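Local coordinates for protein phosphodiesterase (Salpingoeca rosetta, PDB 7CJ3) that is a membrane protein of the microbial rhodopsin family, whose mostly helical transmembrane domain holds a retinal among its helices, at residues Ala53-Leu58 against Gln122-Trp127; Asp99-Ile104 against Ile135-Thr140; Gly204-Pro209 against His220-Leu225. All coordinates share one frame; numbering follows the deposited sequence.

Contact 1 (Ala53-Leu58 against Gln122-Trp127); sequences AKFSHL and QGNPVW. With OLC ((2R)-2,3-dihydroxypropyl (9Z)-octadec-9-enoate), chain L.
Phe-55 meets Asn-124 and Pro-125 with the far end of its ring: CZ lies 4.0 Å from Asn-124 OD1, and CE2 reaches Pro-125 CD at 4.1 Å. The ring and the amide are set nearly crosswise, their planes 78° apart, and the proline methylene comes in at a slant. A second touch is looser, Leu-58 CD1 arriving at the edge of the Trp-127 indole, 4.4 Å from CZ2. Phe-55 has just left helix 45-54, and its CG stands opposite the carbonyl carbon (chi1 -61°), which sends the ring across. One face of this ring carries the aliphatic part of Lys-54, with CD 3.6 Å above the plane, toward the rim. The facing segment contains the bend and second strand of the antiparallel hairpin, strands 117-118 and 125-126, in the connection between helices 86-111 and 128-149, as in the microbial rhodopsin fold. Residues 55-58 form a type I turn that brings Leu-58 to the start of helix 58-81, and Trp-127 sits at the N-cap position of helix 128-149. Pro-125 CB rests over one face of the indole, and Tyr-62 meets Trp-127 edge-to-face. Asp-119 OD1 accepts the backbone N-H groups of Gln-122 and Asn-124, tying the hairpin's bend. Further out, His-57 NE2 shares a hydrogen bond of 2.7 Å with O25 of the monoolein, which is also hydrogen-bonded to Gln-59 NE2 of the second subunit.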
loop_
_atom_site.group_PDB
_atom_site.type_symbol
_atom_site.label_atom_id
_atom_site.label_comp_id
_atom_site.label_asym_id
_atom_site.label_seq_id
_atom_site.Cartn_x
_atom_site.Cartn_y
_atom_site.Cartn_z
ATOM N N ALA B 53 7.439 22.699 9.223
ATOM C CA ALA B 53 8.524 23.495 8.601
ATOM C C ALA B 53 9.900 22.973 9.047
ATOM O O ALA B 53 10.834 23.002 8.232
ATOM C CB ALA B 53 8.362 24.955 8.929
ATOM N N LYS B 54 10.045 22.519 10.292
ATOM C CA LYS B 54 11.328 21.971 10.813
ATOM C C LYS B 54 11.533 20.560 10.240
ATOM O O LYS B 54 12.701 20.109 10.131
ATOM C CB LYS B 54 11.298 21.978 12.346
ATOM C CG LYS B 54 12.577 21.535 13.052
ATOM C CD LYS B 54 12.400 21.162 14.512
ATOM C CE LYS B 54 13.732 20.988 15.223
ATOM N NZ LYS B 54 14.410 22.283 15.532
ATOM N N PHE B 55 10.428 19.879 9.913
ATOM C CA PHE B 55 10.374 18.442 9.540
ATOM C C PHE B 55 9.533 18.320 8.270
ATOM O O PHE B 55 8.309 18.086 8.365
ATOM C CB PHE B 55 9.750 17.631 10.674
ATOM C CG PHE B 55 10.467 17.661 12.009
ATOM C CD1 PHE B 55 11.840 17.479 12.094
ATOM C CD2 PHE B 55 9.753 17.806 13.192
ATOM C CE1 PHE B 55 12.482 17.461 13.322
ATOM C CE2 PHE B 55 10.398 17.785 14.421
ATOM C CZ PHE B 55 11.762 17.611 14.485
ATOM N N SER B 56 10.167 18.505 7.105
ATOM C CA SER B 56 9.491 18.751 5.809
ATOM C C SER B 56 8.971 17.460 5.177
ATOM O O SER B 56 8.203 17.562 4.221
ATOM C CB SER B 56 10.457 19.397 4.882
ATOM O OG SER B 56 11.643 19.591 5.586
ATOM N N HIS B 57 9.348 16.288 5.673
ATOM C CA HIS B 57 8.978 14.989 5.055
ATOM C C HIS B 57 7.708 14.424 5.690
ATOM O O HIS B 57 7.142 13.470 5.111
ATOM C CB HIS B 57 10.179 14.031 5.071
ATOM C CG HIS B 57 11.421 14.662 4.535
ATOM N ND1 HIS B 57 11.508 15.180 3.239
ATOM C CD2 HIS B 57 12.570 14.995 5.161
ATOM C CE1 HIS B 57 12.684 15.757 3.074
ATOM N NE2 HIS B 57 13.371 15.629 4.226
ATOM N N LEU B 58 7.245 15.031 6.790
ATOM C CA LEU B 58 6.186 14.458 7.668
ATOM C C LEU B 58 4.843 14.388 6.923
ATOM O O LEU B 58 4.191 13.328 7.011
ATOM C CB LEU B 58 6.132 15.241 8.983
ATOM C CG LEU B 58 7.307 14.978 9.928
ATOM C CD1 LEU B 58 7.098 15.621 11.294
ATOM C CD2 LEU B 58 7.510 13.501 10.118
ATOM N N GLN B 122 13.437 15.357 24.097
ATOM C CA GLN B 122 13.977 16.105 22.911
ATOM C C GLN B 122 13.130 17.341 22.589
ATOM O O GLN B 122 13.588 18.158 21.802
ATOM C CB GLN B 122 14.027 15.202 21.673
ATOM C CG GLN B 122 15.170 14.201 21.689
ATOM C CD GLN B 122 14.865 12.926 22.420
ATOM O OE1 GLN B 122 13.727 12.454 22.467
ATOM N NE2 GLN B 122 15.916 12.331 22.966
ATOM N N GLY B 123 11.940 17.481 23.175
ATOM C CA GLY B 123 10.979 18.508 22.753
ATOM C C GLY B 123 10.425 18.210 21.364
ATOM O O GLY B 123 10.048 19.165 20.650
ATOM N N ASN B 124 10.386 16.923 21.002
ATOM C CA ASN B 124 9.795 16.380 19.753
ATOM C C ASN B 124 8.294 16.309 19.957
ATOM O O ASN B 124 7.824 16.224 21.084
ATOM C CB ASN B 124 10.355 14.992 19.396
ATOM C CG ASN B 124 11.683 15.035 18.659
ATOM O OD1 ASN B 124 12.107 16.086 18.199
ATOM N ND2 ASN B 124 12.348 13.906 18.539
ATOM N N PRO B 125 7.490 16.345 18.872
ATOM C CA PRO B 125 6.031 16.242 19.016
ATOM C C PRO B 125 5.542 14.816 19.327
ATOM O O PRO B 125 6.067 13.868 18.804
ATOM C CB PRO B 125 5.482 16.750 17.675
ATOM C CG PRO B 125 6.649 16.669 16.689
ATOM C CD PRO B 125 7.936 16.543 17.484
ATOM N N VAL B 126 4.535 14.716 20.185
ATOM C CA VAL B 126 3.820 13.475 20.563
ATOM C C VAL B 126 2.435 13.532 19.912
ATOM O O VAL B 126 1.574 14.291 20.379
ATOM C CB VAL B 126 3.711 13.368 22.095
ATOM C CG1 VAL B 126 3.178 12.010 22.547
ATOM C CG2 VAL B 126 5.033 13.675 22.757
ATOM N N TRP B 127 2.232 12.756 18.852
ATOM C CA TRP B 127 0.993 12.772 18.041
ATOM C C TRP B 127 -0.069 11.964 18.782
ATOM O O TRP B 127 -0.007 10.687 18.725
ATOM C CB TRP B 127 1.262 12.193 16.665
ATOM C CG TRP B 127 2.289 12.916 15.850
ATOM C CD1 TRP B 127 3.361 12.353 15.213
ATOM C CD2 TRP B 127 2.306 14.310 15.489
ATOM N NE1 TRP B 127 4.044 13.296 14.497
ATOM C CE2 TRP B 127 3.432 14.508 14.656
ATOM C CE3 TRP B 127 1.481 15.406 15.766
ATOM C CZ2 TRP B 127 3.758 15.757 14.121
ATOM C CZ3 TRP B 127 1.818 16.639 15.245
ATOM C CH2 TRP B 127 2.927 16.815 14.418
HETATM C C18 OLC L . 3.390 0.673 2.576
HETATM C C10 OLC L . 8.015 6.178 4.986
HETATM C C9 OLC L . 9.169 5.703 4.483
HETATM C C17 OLC L . 2.978 1.948 3.308
HETATM C C11 OLC L . 6.779 6.475 4.172
HETATM C C8 OLC L . 9.257 5.421 3.002
HETATM C C24 OLC L . 16.423 14.872 2.802
HETATM C C16 OLC L . 3.215 3.082 2.383
HETATM C C12 OLC L . 5.690 5.789 4.902
HETATM C C7 OLC L . 10.552 4.745 2.683
HETATM C C15 OLC L . 4.724 3.287 2.241
HETATM C C13 OLC L . 4.738 5.100 3.978
HETATM C C6 OLC L . 11.722 5.614 3.125
HETATM C C14 OLC L . 5.428 3.866 3.469
HETATM C C5 OLC L . 11.838 6.984 2.504
HETATM C C4 OLC L . 12.048 7.957 3.626
HETATM C C3 OLC L . 12.391 9.329 3.056
HETATM C C2 OLC L . 13.771 9.380 2.433
HETATM C C21 OLC L . 16.132 12.458 2.855
HETATM C C1 OLC L . 14.500 10.536 3.056
HETATM C C22 OLC L . 15.454 13.733 2.401
HETATM O O19 OLC L . 14.269 10.789 4.237
HETATM O O25 OLC L . 15.755 16.140 2.965
HETATM O O23 OLC L . 15.100 13.667 0.971
HETATM O O20 OLC L . 15.447 11.346 2.272
#

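Contact 2 (Asp99-Ile104 against Ile135-Thr140); sequences DGVACI and IITCPT. With RET (retinal), chain K; OLC ((2R)-2,3-dihydroxypropyl (9Z)-octadec-9-enoate), chain Q; OLC ((2R)-2,3-dihydroxypropyl (9Z)-octadec-9-enoate), chain R.
Val-101 and Thr-137 form the close part of this contact, where helix 86-111 packs on helix 128-149 inside the helical bundle of a microbial rhodopsin. Methyl meets methyl: Val-101 CG1 lies 3.8 Å from Thr-137 CG2, and the two side chains run past each other in opposite senses. The backbones come nearest at the same pair, with their CA atoms 7.5 Å apart. Ile-136 adds a looser touch through CG2, 4.4 Å from Val-101 CG1; Met-28 and Trp-32 of helix 17-41 also touch the valine, and Met-28 touches Ile-136 as well. Thr-137 divides its two branches between different tasks. With chi1 at 57°, OG1 is tucked between the backbone N and the carbonyl carbon and hydrogen-bonds to Glu-133 O in the preceding turn, while CG2 is left to face the valine. The same OG1 stands 3.9 Å from C15 of retinal, and Cys-138 SG packs beside C13 and its neighbours in the polyene; both residues belong to the retinal pocket. The side of the helix pair turned away from retinal is looser and meets lipid. One monoolein chain lies close against the glycine backbone, its C11 3.7 Å from Gly-100 CA, and Thr-140 CG2 and OG1 meet C3 and C4 of a second monoolein chain. Helix 128-149 is kinked at Pro-139, where the regular backbone bonding lapses, and Thr-140 OG1 donates to Ile-136 O at 2.7 Å, arriving almost in line with the carbonyl bond (161°).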
loop_
_atom_site.group_PDB
_atom_site.type_symbol
_atom_site.label_atom_id
_atom_site.label_comp_id
_atom_site.label_asym_id
_atom_site.label_seq_id
_atom_site.Cartn_x
_atom_site.Cartn_y
_atom_site.Cartn_z
ATOM N N ASP B 99 -8.445 -0.769 9.373
ATOM C CA ASP B 99 -7.662 -0.187 8.246
ATOM C C ASP B 99 -8.243 1.171 7.862
ATOM O O ASP B 99 -7.468 2.083 7.561
ATOM C CB ASP B 99 -7.616 -1.160 7.068
ATOM C CG ASP B 99 -6.576 -2.250 7.269
ATOM O OD1 ASP B 99 -5.881 -2.231 8.328
ATOM O OD2 ASP B 99 -6.442 -3.082 6.381
ATOM N N GLY B 100 -9.565 1.288 7.855
ATOM C CA GLY B 100 -10.250 2.569 7.648
ATOM C C GLY B 100 -9.890 3.579 8.726
ATOM O O GLY B 100 -9.633 4.749 8.373
ATOM N N VAL B 101 -9.904 3.165 9.999
ATOM C CA VAL B 101 -9.603 4.083 11.129
ATOM C C VAL B 101 -8.195 4.617 10.901
ATOM O O VAL B 101 -7.991 5.838 11.018
ATOM C CB VAL B 101 -9.735 3.404 12.505
ATOM C CG1 VAL B 101 -9.171 4.276 13.629
ATOM C CG2 VAL B 101 -11.176 3.042 12.800
ATOM N N ALA B 102 -7.266 3.715 10.587
ATOM C CA ALA B 102 -5.849 4.041 10.318
ATOM C C ALA B 102 -5.782 4.994 9.123
ATOM O O ALA B 102 -5.090 6.003 9.202
ATOM C CB ALA B 102 -5.060 2.777 10.085
ATOM N N CYS B 103 -6.547 4.729 8.084
ATOM C CA CYS B 103 -6.574 5.566 6.870
ATOM C C CYS B 103 -6.879 7.027 7.224
ATOM O O CYS B 103 -6.068 7.917 6.837
ATOM C CB CYS B 103 -7.600 5.050 5.880
ATOM S SG CYS B 103 -7.700 6.136 4.439
ATOM N N ILE B 104 -8.013 7.273 7.898
ATOM C CA ILE B 104 -8.480 8.660 8.198
ATOM C C ILE B 104 -7.606 9.300 9.281
ATOM O O ILE B 104 -7.467 10.546 9.214
ATOM C CB ILE B 104 -9.971 8.746 8.552
ATOM C CG1 ILE B 104 -10.325 7.893 9.776
ATOM C CG2 ILE B 104 -10.809 8.390 7.340
ATOM C CD1 ILE B 104 -11.820 7.863 10.138
ATOM N N ILE B 135 -5.086 3.027 20.200
ATOM C CA ILE B 135 -5.985 2.644 21.331
ATOM C C ILE B 135 -7.344 2.138 20.818
ATOM O O ILE B 135 -7.945 1.262 21.512
ATOM C CB ILE B 135 -6.124 3.821 22.316
ATOM C CG1 ILE B 135 -4.855 3.934 23.171
ATOM C CG2 ILE B 135 -7.390 3.700 23.173
ATOM C CD1 ILE B 135 -4.604 5.328 23.756
ATOM N N ILE B 136 -7.831 2.640 19.677
ATOM C CA ILE B 136 -9.083 2.125 19.057
ATOM C C ILE B 136 -8.815 0.807 18.329
ATOM O O ILE B 136 -9.684 -0.075 18.409
ATOM C CB ILE B 136 -9.699 3.152 18.109
ATOM C CG1 ILE B 136 -10.084 4.427 18.859
ATOM C CG2 ILE B 136 -10.882 2.571 17.361
ATOM C CD1 ILE B 136 -10.383 5.597 17.939
ATOM N N THR B 137 -7.677 0.656 17.647
ATOM C CA THR B 137 -7.420 -0.479 16.721
ATOM C C THR B 137 -6.678 -1.660 17.386
ATOM O O THR B 137 -7.056 -2.807 17.116
ATOM C CB THR B 137 -6.668 0.022 15.490
ATOM O OG1 THR B 137 -5.467 0.641 15.960
ATOM C CG2 THR B 137 -7.490 0.998 14.679
ATOM N N CYS B 138 -5.636 -1.438 18.180
ATOM C CA CYS B 138 -4.813 -2.549 18.732
ATOM C C CYS B 138 -5.658 -3.470 19.609
ATOM O O CYS B 138 -5.574 -4.697 19.501
ATOM C CB CYS B 138 -3.617 -2.058 19.528
ATOM S SG CYS B 138 -2.408 -1.240 18.462
ATOM N N PRO B 139 -6.441 -2.926 20.565
ATOM C CA PRO B 139 -7.344 -3.779 21.337
ATOM C C PRO B 139 -8.370 -4.499 20.442
ATOM O O PRO B 139 -8.739 -5.600 20.780
ATOM C CB PRO B 139 -7.921 -2.823 22.388
ATOM C CG PRO B 139 -6.857 -1.726 22.490
ATOM C CD PRO B 139 -6.409 -1.538 21.060
ATOM N N THR B 140 -8.753 -3.925 19.302
ATOM C CA THR B 140 -9.713 -4.552 18.350
ATOM C C THR B 140 -9.004 -5.683 17.583
ATOM O O THR B 140 -9.663 -6.721 17.312
ATOM C CB THR B 140 -10.339 -3.539 17.377
ATOM O OG1 THR B 140 -10.974 -2.446 18.056
ATOM C CG2 THR B 140 -11.362 -4.205 16.486
HETATM C C1 RET K . 4.762 2.171 22.915
HETATM C C2 RET K . 5.284 2.851 24.182
HETATM C C3 RET K . 6.526 2.281 24.704
HETATM C C4 RET K . 6.374 0.799 24.972
HETATM C C5 RET K . 5.497 0.056 24.002
HETATM C C6 RET K . 4.848 0.648 22.970
HETATM C C7 RET K . 4.201 -0.199 21.958
HETATM C C8 RET K . 3.371 0.173 20.904
HETATM C C9 RET K . 2.571 -0.667 20.075
HETATM C C10 RET K . 1.724 -0.156 19.060
HETATM C C11 RET K . 1.035 -0.859 18.063
HETATM C C12 RET K . 0.293 -0.379 16.990
HETATM C C13 RET K . -0.428 -1.123 16.041
HETATM C C14 RET K . -1.201 -0.487 15.087
HETATM C C15 RET K . -2.362 -1.056 14.409
HETATM C C16 RET K . 3.298 2.634 22.803
HETATM C C17 RET K . 5.554 2.724 21.716
HETATM C C18 RET K . 5.433 -1.421 24.328
HETATM C C19 RET K . 2.602 -2.157 20.228
HETATM C C20 RET K . -0.309 -2.616 16.084
HETATM C C18 OLC Q . -12.118 2.438 0.311
HETATM C C10 OLC Q . -14.354 2.411 7.779
HETATM C C9 OLC Q . -14.972 1.265 7.459
HETATM C C17 OLC Q . -11.849 3.712 1.096
HETATM C C11 OLC Q . -13.761 3.191 6.633
HETATM C C8 OLC Q . -15.045 0.761 6.024
HETATM C C24 OLC Q . -25.088 -4.937 9.896
HETATM C C16 OLC Q . -12.072 3.569 2.619
HETATM C C12 OLC Q . -13.309 4.622 6.904
HETATM C C7 OLC Q . -16.182 -0.221 5.760
HETATM C C15 OLC Q . -11.733 4.903 3.340
HETATM C C13 OLC Q . -13.012 5.295 5.543
HETATM C C6 OLC Q . -16.233 -1.408 6.713
HETATM C C14 OLC Q . -11.688 4.884 4.870
HETATM C C5 OLC Q . -16.897 -2.623 6.020
HETATM C C4 OLC Q . -18.308 -2.963 6.505
HETATM C C3 OLC Q . -18.444 -4.406 6.988
HETATM C C2 OLC Q . -19.530 -4.556 8.064
HETATM C C21 OLC Q . -22.759 -5.387 9.075
HETATM C C1 OLC Q . -20.918 -4.778 7.464
HETATM C C22 OLC Q . -24.249 -5.411 8.682
HETATM O O19 OLC Q . -21.308 -4.147 6.490
HETATM O O25 OLC Q . -26.066 -3.905 9.636
HETATM O O23 OLC Q . -24.475 -4.625 7.494
HETATM O O20 OLC Q . -21.853 -5.759 8.038
HETATM C C18 OLC R . -15.108 -0.095 25.837
HETATM C C10 OLC R . -20.277 -2.548 22.227
HETATM C C9 OLC R . -19.077 -2.539 21.637
HETATM C C17 OLC R . -16.330 0.682 26.312
HETATM C C11 OLC R . -20.483 -2.278 23.702
HETATM C C8 OLC R . -17.751 -2.249 22.346
HETATM C C16 OLC R . -17.621 -0.143 26.284
HETATM C C12 OLC R . -20.462 -0.771 23.949
HETATM C C7 OLC R . -16.664 -3.272 21.952
HETATM C C15 OLC R . -18.834 0.576 26.894
HETATM C C13 OLC R . -20.723 -0.401 25.423
HETATM C C6 OLC R . -15.622 -2.801 20.931
HETATM C C14 OLC R . -19.947 0.853 25.877
HETATM C C5 OLC R . -14.790 -3.988 20.407
HETATM C C4 OLC R . -13.967 -3.649 19.148
HETATM C C3 OLC R . -14.384 -4.431 17.899
#

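Contact 3 (Gly204-Pro209 against His220-Leu225); sequences GKAMQP and HALHLL. With OLC ((2R)-2,3-dihydroxypropyl (9Z)-octadec-9-enoate), chain N.
His-220 O is held twice within its own helix, in the turn that carries Leu-222 and His-223 against Ala-206 and Met-207. Leu-224 N donates to this oxygen at 3.0 Å, and His-223 N adds a weak hydrogen bond at 3.1 Å. Across the contact the meeting is apolar. Leu-222 supplies two parts of its side chain to two different residues: the CD2 methyl lies against Ala-206 CB, 3.4 Å away, while CB sits 3.9 Å from Met-207 CG. Met-207 and Leu-222 are nearest at the backbone too, with CA atoms 6.8 Å apart, and their side chains pass alongside each other in opposite directions. The methionine reaches further than the leucine. Its chain is extended at chi2 and then bends at chi3 (83°), which turns the CE methyl onto His-223 CB at 3.5 Å and brings it obliquely up to the near part of the imidazole. The His-223 ring stands at the margin of the contact, partly exposed. Phe-203, one turn earlier on the same helix as Met-207, also packs on Leu-222, and Ser-149 of helix 128-149 touches Ala-206. At the other flank of helix 178-207, the monoolein head group lies against the backbone of Gly-204, which has no side chain on that side, and this lipid is hydrogen-bonded to Trp-200 NE1. Arg-219 NE makes a weak hydrogen bond to Met-207 O, joining the end of one helix to the beginning of the next. The whole is an antiparallel pair of successive transmembrane helices packed close to their connecting loop, as in the seven-helix core of the microbial rhodopsins.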
loop_
_atom_site.group_PDB
_atom_site.type_symbol
_atom_site.label_atom_id
_atom_site.label_comp_id
_atom_site.label_asym_id
_atom_site.label_seq_id
_atom_site.Cartn_x
_atom_site.Cartn_y
_atom_site.Cartn_z
ATOM N N GLY B 204 -1.532 -20.925 20.188
ATOM C CA GLY B 204 -0.969 -22.250 20.489
ATOM C C GLY B 204 -2.037 -23.236 20.952
ATOM O O GLY B 204 -2.100 -24.363 20.392
ATOM N N LYS B 205 -2.846 -22.857 21.947
ATOM C CA LYS B 205 -3.959 -23.705 22.441
ATOM C C LYS B 205 -4.750 -24.220 21.225
ATOM O O LYS B 205 -5.023 -25.457 21.150
ATOM C CB LYS B 205 -4.803 -22.926 23.450
ATOM C CG LYS B 205 -4.144 -22.728 24.801
ATOM C CD LYS B 205 -4.723 -21.590 25.608
ATOM C CE LYS B 205 -3.902 -21.293 26.850
ATOM N NZ LYS B 205 -4.502 -20.244 27.713
ATOM N N ALA B 206 -4.953 -23.368 20.212
ATOM C CA ALA B 206 -5.852 -23.589 19.052
ATOM C C ALA B 206 -5.163 -24.380 17.937
ATOM O O ALA B 206 -5.872 -24.941 17.105
ATOM C CB ALA B 206 -6.343 -22.270 18.535
ATOM N N MET B 207 -3.833 -24.411 17.912
ATOM C CA MET B 207 -3.068 -25.177 16.895
ATOM C C MET B 207 -3.077 -26.672 17.225
ATOM O O MET B 207 -2.781 -27.457 16.294
ATOM C CB MET B 207 -1.621 -24.676 16.821
ATOM C CG MET B 207 -1.463 -23.378 16.085
ATOM S SD MET B 207 0.122 -22.600 16.442
ATOM C CE MET B 207 1.160 -23.487 15.280
ATOM N N GLN B 208 -3.437 -27.060 18.464
ATOM C CA GLN B 208 -3.456 -28.492 18.897
ATOM C C GLN B 208 -4.484 -29.269 18.071
ATOM O O GLN B 208 -5.527 -28.734 17.670
ATOM C CB GLN B 208 -3.708 -28.622 20.399
ATOM C CG GLN B 208 -2.542 -28.031 21.182
ATOM C CD GLN B 208 -2.799 -27.711 22.637
ATOM O OE1 GLN B 208 -3.791 -28.140 23.227
ATOM N NE2 GLN B 208 -1.889 -26.942 23.233
ATOM N N PRO B 209 -4.212 -30.562 17.802
ATOM C CA PRO B 209 -5.092 -31.388 16.967
ATOM C C PRO B 209 -6.419 -31.717 17.665
ATOM O O PRO B 209 -7.407 -31.898 16.967
ATOM C CB PRO B 209 -4.314 -32.695 16.760
ATOM C CG PRO B 209 -2.889 -32.407 17.226
ATOM C CD PRO B 209 -3.034 -31.310 18.263
ATOM N N HIS B 220 -1.256 -23.867 10.113
ATOM C CA HIS B 220 -0.092 -23.090 9.629
ATOM C C HIS B 220 -0.407 -21.597 9.755
ATOM O O HIS B 220 0.505 -20.837 10.133
ATOM C CB HIS B 220 0.335 -23.489 8.211
ATOM C CG HIS B 220 1.709 -22.996 7.870
ATOM N ND1 HIS B 220 2.102 -22.670 6.569
ATOM C CD2 HIS B 220 2.754 -22.659 8.667
ATOM C CE1 HIS B 220 3.344 -22.219 6.581
ATOM N NE2 HIS B 220 3.773 -22.200 7.856
ATOM N N ALA B 221 -1.644 -21.185 9.448
ATOM C CA ALA B 221 -2.037 -19.762 9.356
ATOM C C ALA B 221 -2.101 -19.145 10.759
ATOM O O ALA B 221 -1.669 -18.001 10.907
ATOM C CB ALA B 221 -3.343 -19.635 8.627
ATOM N N LEU B 222 -2.583 -19.887 11.752
ATOM C CA LEU B 222 -2.538 -19.465 13.178
ATOM C C LEU B 222 -1.086 -19.166 13.573
ATOM O O LEU B 222 -0.870 -18.208 14.335
ATOM C CB LEU B 222 -3.154 -20.541 14.081
ATOM C CG LEU B 222 -4.659 -20.374 14.376
ATOM C CD1 LEU B 222 -5.503 -20.923 13.251
ATOM C CD2 LEU B 222 -5.054 -21.059 15.679
ATOM N N HIS B 223 -0.110 -19.922 13.055
ATOM C CA HIS B 223 1.320 -19.731 13.402
ATOM C C HIS B 223 1.868 -18.477 12.723
ATOM O O HIS B 223 2.572 -17.686 13.397
ATOM C CB HIS B 223 2.168 -20.969 13.070
ATOM C CG HIS B 223 3.587 -20.808 13.516
ATOM N ND1 HIS B 223 4.626 -20.630 12.620
ATOM C CD2 HIS B 223 4.120 -20.691 14.746
ATOM C CE1 HIS B 223 5.742 -20.445 13.287
ATOM N NE2 HIS B 223 5.457 -20.469 14.593
ATOM N N LEU B 224 1.594 -18.319 11.427
ATOM C CA LEU B 224 2.031 -17.137 10.631
ATOM C C LEU B 224 1.451 -15.854 11.243
ATOM O O LEU B 224 2.166 -14.833 11.262
ATOM C CB LEU B 224 1.606 -17.343 9.181
ATOM C CG LEU B 224 2.490 -18.347 8.460
ATOM C CD1 LEU B 224 2.039 -18.503 7.023
ATOM C CD2 LEU B 224 3.954 -17.921 8.517
ATOM N N LEU B 225 0.233 -15.916 11.791
ATOM C CA LEU B 225 -0.395 -14.754 12.445
ATOM C C LEU B 225 0.373 -14.339 13.713
ATOM O O LEU B 225 0.721 -13.143 13.809
ATOM C CB LEU B 225 -1.861 -15.088 12.722
ATOM C CG LEU B 225 -2.784 -14.934 11.505
ATOM C CD1 LEU B 225 -4.222 -15.313 11.844
ATOM C CD2 LEU B 225 -2.727 -13.522 10.938
HETATM C C18 OLC N . 11.312 -6.484 22.021
HETATM C C10 OLC N . 6.704 -15.477 21.947
HETATM C C9 OLC N . 6.879 -16.813 22.054
HETATM C C17 OLC N . 11.204 -7.979 22.306
HETATM C C11 OLC N . 7.137 -14.442 22.943
HETATM C C8 OLC N . 7.519 -17.555 23.179
HETATM C C24 OLC N . 2.232 -26.135 21.906
HETATM C C16 OLC N . 9.788 -8.589 22.259
HETATM C C12 OLC N . 7.411 -13.122 22.257
HETATM C C7 OLC N . 7.035 -19.000 23.215
HETATM C C15 OLC N . 9.698 -9.948 22.978
HETATM C C13 OLC N . 8.528 -12.306 22.977
HETATM C C6 OLC N . 6.980 -19.571 24.636
HETATM C C14 OLC N . 8.721 -10.912 22.295
HETATM C C5 OLC N . 5.753 -19.200 25.507
HETATM C C4 OLC N . 4.364 -19.836 25.171
HETATM C C3 OLC N . 4.366 -21.077 24.253
HETATM C C2 OLC N . 3.022 -21.434 23.577
HETATM C C21 OLC N . 2.453 -23.980 20.528
HETATM C C1 OLC N . 3.266 -22.250 22.284
HETATM C C22 OLC N . 2.310 -25.525 20.500
HETATM O O19 OLC N . 4.283 -22.051 21.607
HETATM O O25 OLC N . 1.765 -27.469 21.780
HETATM O O23 OLC N . 1.165 -25.962 19.725
HETATM O O20 OLC N . 2.347 -23.321 21.817
#

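How the contacts relate
The first two contacts interleave along the chain, 53-58 and 99-104 coming before their partners 122-127 and 135-140, whereas contact 3 follows once both are closed. Strand 125-126 of contact 1 leads directly into helix 128-149 of contact 2, yet the two contacts do not touch: their centres are about 22 Å apart and their nearest atoms about 9 Å. Contact 2 lies near the middle of the chain, beside retinal. Contacts 1 and 3 sit on opposite sides of that centre, about 41 Å apart between centres, where helices give way to connections. The centres of contacts 2 and 3 are about 25 Å apart; helix 128-149 supplies contact 2 and, through Ser-149, also touches Ala-206 of contact 3.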